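Local coordinates for protein Rho guanine nucleotide exchange factor 12 (Homo sapiens, PDB 1TXD) that acts as a guanine nucleotide exchange factor for the RhoA GTPase, the present construct comprising its DH and PH domains, at residues Arg41-Leu46 against Gln77-Leu82. The protein carries 1 engineered substitution. Residues are numbered along the deposited sequence; the frame is centred on the assembly and turned at random.
Sequences RTLKVL and QLHIGL
Leu43 and His79 are the points of closest backbone approach, with their CA atoms 8.6 Å apart, where helices 20-57 and 72-90 run roughly antiparallel to each other. Both helices belong to the DH domain, the helical bundle of RhoGEF proteins, and they meet here through side chains alone. The inner layer is formed by Leu43 and His79, each projecting from its backbone toward the facing helix. One branch of the leucine does the touching: Leu43 CD1 lies 3.8 Å from His79 CD2, with His79 CB 4.1 Å away. Leu78 CD2 covers one face of the imidazole, 3.9 Å above the centre of the His79 ring, while Leu43 CD1 comes in obliquely from the other side of the plane. Both ring nitrogens are hydrogen-bonded, ND1 to Glu36 OE1 of helix 20-57 and NE2 to Gln170 of helix 169-186, which fixes the rotation of this buried ring and links three helices of the bundle. His39 meets the same ring edge-to-face. Toward solvent, the CE methylene of Lys44 extends the contact. Its chain runs out nearly straight through chi2 and chi3 (-166° and 163°), so that its end crosses Ile80 at about a right angle, bringing Lys44 CE to 4.0 Å from Ile80 CD1.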
ATOM      1  N   ARG A  41      -3.060  -3.205  21.434  1.00 22.83           N
ATOM      2  CA  ARG A  41      -3.262  -1.981  22.213  1.00 22.63           C
ATOM      3  C   ARG A  41      -3.278  -0.729  21.344  1.00 20.26           C
ATOM      4  O   ARG A  41      -4.009   0.186  21.624  1.00 16.31           O
ATOM      5  CB  ARG A  41      -2.175  -1.845  23.288  1.00 25.41           C
ATOM      6  CG  ARG A  41      -2.709  -1.326  24.607  1.00 30.78           C
ATOM      7  CD  ARG A  41      -1.647  -1.210  25.721  1.00 34.33           C
ATOM      8  NE  ARG A  41      -1.672  -2.416  26.547  1.00 37.35           N
ATOM      9  CZ  ARG A  41      -0.788  -3.424  26.519  1.00 38.20           C
ATOM     10  NH1 ARG A  41       0.274  -3.414  25.723  1.00 39.19           N
ATOM     11  NH2 ARG A  41      -0.963  -4.448  27.337  1.00 38.25           N
ATOM     12  N   THR A  42      -2.408  -0.712  20.334  1.00 18.17           N
ATOM     13  CA  THR A  42      -2.298   0.305  19.329  1.00 19.92           C
ATOM     14  C   THR A  42      -3.582   0.387  18.506  1.00 20.87           C
ATOM     15  O   THR A  42      -4.147   1.493  18.245  1.00 17.18           O
ATOM     16  CB  THR A  42      -1.088  -0.093  18.434  1.00 21.49           C
ATOM     17  OG1 THR A  42       0.098   0.072  19.189  1.00 21.33           O
ATOM     18  CG2 THR A  42      -0.821   0.837  17.373  1.00 21.21           C
ATOM     19  N   LEU A  43      -4.085  -0.795  18.142  1.00 19.43           N
ATOM     20  CA  LEU A  43      -5.269  -0.851  17.328  1.00 19.15           C
ATOM     21  C   LEU A  43      -6.473  -0.359  18.166  1.00 16.78           C
ATOM     22  O   LEU A  43      -7.358   0.329  17.622  1.00 16.73           O
ATOM     23  CB  LEU A  43      -5.497  -2.251  16.759  1.00 17.92           C
ATOM     24  CG  LEU A  43      -4.567  -2.701  15.622  1.00 20.24           C
ATOM     25  CD1 LEU A  43      -4.984  -4.083  15.107  1.00 22.38           C
ATOM     26  CD2 LEU A  43      -4.511  -1.740  14.496  1.00 20.28           C
ATOM     27  N   LYS A  44      -6.509  -0.668  19.436  1.00 17.82           N
ATOM     28  CA  LYS A  44      -7.571  -0.103  20.312  1.00 19.16           C
ATOM     29  C   LYS A  44      -7.470   1.435  20.460  1.00 19.69           C
ATOM     30  O   LYS A  44      -8.505   2.063  20.660  1.00 20.15           O
ATOM     31  CB  LYS A  44      -7.611  -0.755  21.668  1.00 20.38           C
ATOM     32  CG  LYS A  44      -7.863  -2.253  21.678  1.00 23.95           C
ATOM     33  CD  LYS A  44      -8.233  -2.730  23.112  1.00 26.00           C
ATOM     34  CE  LYS A  44      -8.884  -4.102  23.119  1.00 26.38           C
ATOM     35  NZ  LYS A  44      -8.588  -4.859  24.348  1.00 27.73           N
ATOM     36  N   VAL A  45      -6.276   2.032  20.298  1.00 19.87           N
ATOM     37  CA  VAL A  45      -6.133   3.494  20.210  1.00 22.40           C
ATOM     38  C   VAL A  45      -6.803   4.030  18.949  1.00 21.82           C
ATOM     39  O   VAL A  45      -7.618   4.909  19.086  1.00 23.28           O
ATOM     40  CB  VAL A  45      -4.653   4.035  20.281  1.00 22.49           C
ATOM     41  CG1 VAL A  45      -4.583   5.594  20.065  1.00 23.99           C
ATOM     42  CG2 VAL A  45      -4.016   3.691  21.553  1.00 23.15           C
ATOM     43  N   LEU A  46      -6.439   3.568  17.729  1.00 21.72           N
ATOM     44  CA  LEU A  46      -7.183   3.951  16.532  1.00 18.69           C
ATOM     45  C   LEU A  46      -8.666   3.869  16.803  1.00 18.73           C
ATOM     46  O   LEU A  46      -9.435   4.792  16.466  1.00 21.06           O
ATOM     47  CB  LEU A  46      -6.944   3.037  15.368  1.00 14.15           C
ATOM     48  CG  LEU A  46      -5.635   3.415  14.652  1.00 15.34           C
ATOM     49  CD1 LEU A  46      -5.461   2.477  13.570  1.00 17.01           C
ATOM     50  CD2 LEU A  46      -5.823   4.854  14.115  1.00 15.70           C
ATOM     51  N   GLN A  77     -10.520  -7.177  15.526  1.00 21.48           N
ATOM     52  CA  GLN A  77     -11.035  -8.469  16.064  1.00 21.60           C
ATOM     53  C   GLN A  77     -10.035  -9.610  15.732  1.00 19.29           C
ATOM     54  O   GLN A  77      -9.795 -10.457  16.524  1.00 18.88           O
ATOM     55  CB  GLN A  77     -12.431  -8.794  15.498  1.00 25.00           C
ATOM     56  CG  GLN A  77     -13.672  -8.441  16.394  1.00 31.39           C
ATOM     57  CD  GLN A  77     -13.322  -8.006  17.844  1.00 34.76           C
ATOM     58  OE1 GLN A  77     -12.957  -8.849  18.679  1.00 39.74           O
ATOM     59  NE2 GLN A  77     -13.412  -6.704  18.121  1.00 32.18           N
ATOM     60  N   LEU A  78      -9.394  -9.556  14.578  1.00 16.31           N
ATOM     61  CA  LEU A  78      -8.424 -10.540  14.200  1.00 18.33           C
ATOM     62  C   LEU A  78      -7.225 -10.639  15.160  1.00 18.25           C
ATOM     63  O   LEU A  78      -6.900 -11.734  15.681  1.00 16.89           O
ATOM     64  CB  LEU A  78      -7.955 -10.265  12.777  1.00 20.17           C
ATOM     65  CG  LEU A  78      -6.977 -11.257  12.181  1.00 21.93           C
ATOM     66  CD1 LEU A  78      -7.006 -11.213  10.721  1.00 23.15           C
ATOM     67  CD2 LEU A  78      -5.573 -11.036  12.686  1.00 24.88           C
ATOM     68  N   HIS A  79      -6.640  -9.493  15.461  1.00 17.21           N
ATOM     69  CA  HIS A  79      -5.487  -9.376  16.352  1.00 17.82           C
ATOM     70  C   HIS A  79      -5.854  -9.588  17.825  1.00 19.60           C
ATOM     71  O   HIS A  79      -5.063 -10.224  18.564  1.00 21.73           O
ATOM     72  CB  HIS A  79      -4.765  -8.070  16.103  1.00 19.37           C
ATOM     73  CG  HIS A  79      -3.971  -8.063  14.833  1.00 19.33           C
ATOM     74  ND1 HIS A  79      -2.753  -8.693  14.701  1.00 20.80           N
ATOM     75  CD2 HIS A  79      -4.216  -7.477  13.636  1.00 22.42           C
ATOM     76  CE1 HIS A  79      -2.299  -8.531  13.475  1.00 19.62           C
ATOM     77  NE2 HIS A  79      -3.159  -7.774  12.812  1.00 18.97           N
ATOM     78  N   ILE A  80      -7.039  -9.176  18.257  1.00 16.68           N
ATOM     79  CA  ILE A  80      -7.517  -9.634  19.573  1.00 17.26           C
ATOM     80  C   ILE A  80      -7.656 -11.198  19.636  1.00 20.60           C
ATOM     81  O   ILE A  80      -7.210 -11.810  20.611  1.00 19.85           O
ATOM     82  CB  ILE A  80      -8.843  -8.994  19.930  1.00 16.14           C
ATOM     83  CG1 ILE A  80      -8.669  -7.524  20.274  1.00 19.61           C
ATOM     84  CG2 ILE A  80      -9.549  -9.724  21.143  1.00 18.66           C
ATOM     85  CD1 ILE A  80      -9.969  -6.740  20.258  1.00 21.46           C
ATOM     86  N   GLY A  81      -8.271 -11.837  18.625  1.00 19.25           N
ATOM     87  CA  GLY A  81      -8.396 -13.289  18.627  1.00 19.07           C
ATOM     88  C   GLY A  81      -7.035 -13.981  18.635  1.00 20.32           C
ATOM     89  O   GLY A  81      -6.837 -14.943  19.306  1.00 19.31           O
ATOM     90  N   LEU A  82      -6.090 -13.443  17.878  1.00 20.36           N
ATOM     91  CA  LEU A  82      -4.777 -14.008  17.777  1.00 21.66           C
ATOM     92  C   LEU A  82      -4.055 -13.887  19.120  1.00 24.11           C
ATOM     93  O   LEU A  82      -3.413 -14.849  19.591  1.00 22.74           O
ATOM     94  CB  LEU A  82      -3.991 -13.269  16.676  1.00 19.89           C
ATOM     95  CG  LEU A  82      -2.538 -13.680  16.453  1.00 21.75           C
ATOM     96  CD1 LEU A  82      -2.331 -15.263  16.478  1.00 20.58           C
ATOM     97  CD2 LEU A  82      -2.057 -13.057  15.135  1.00 21.04           C
TER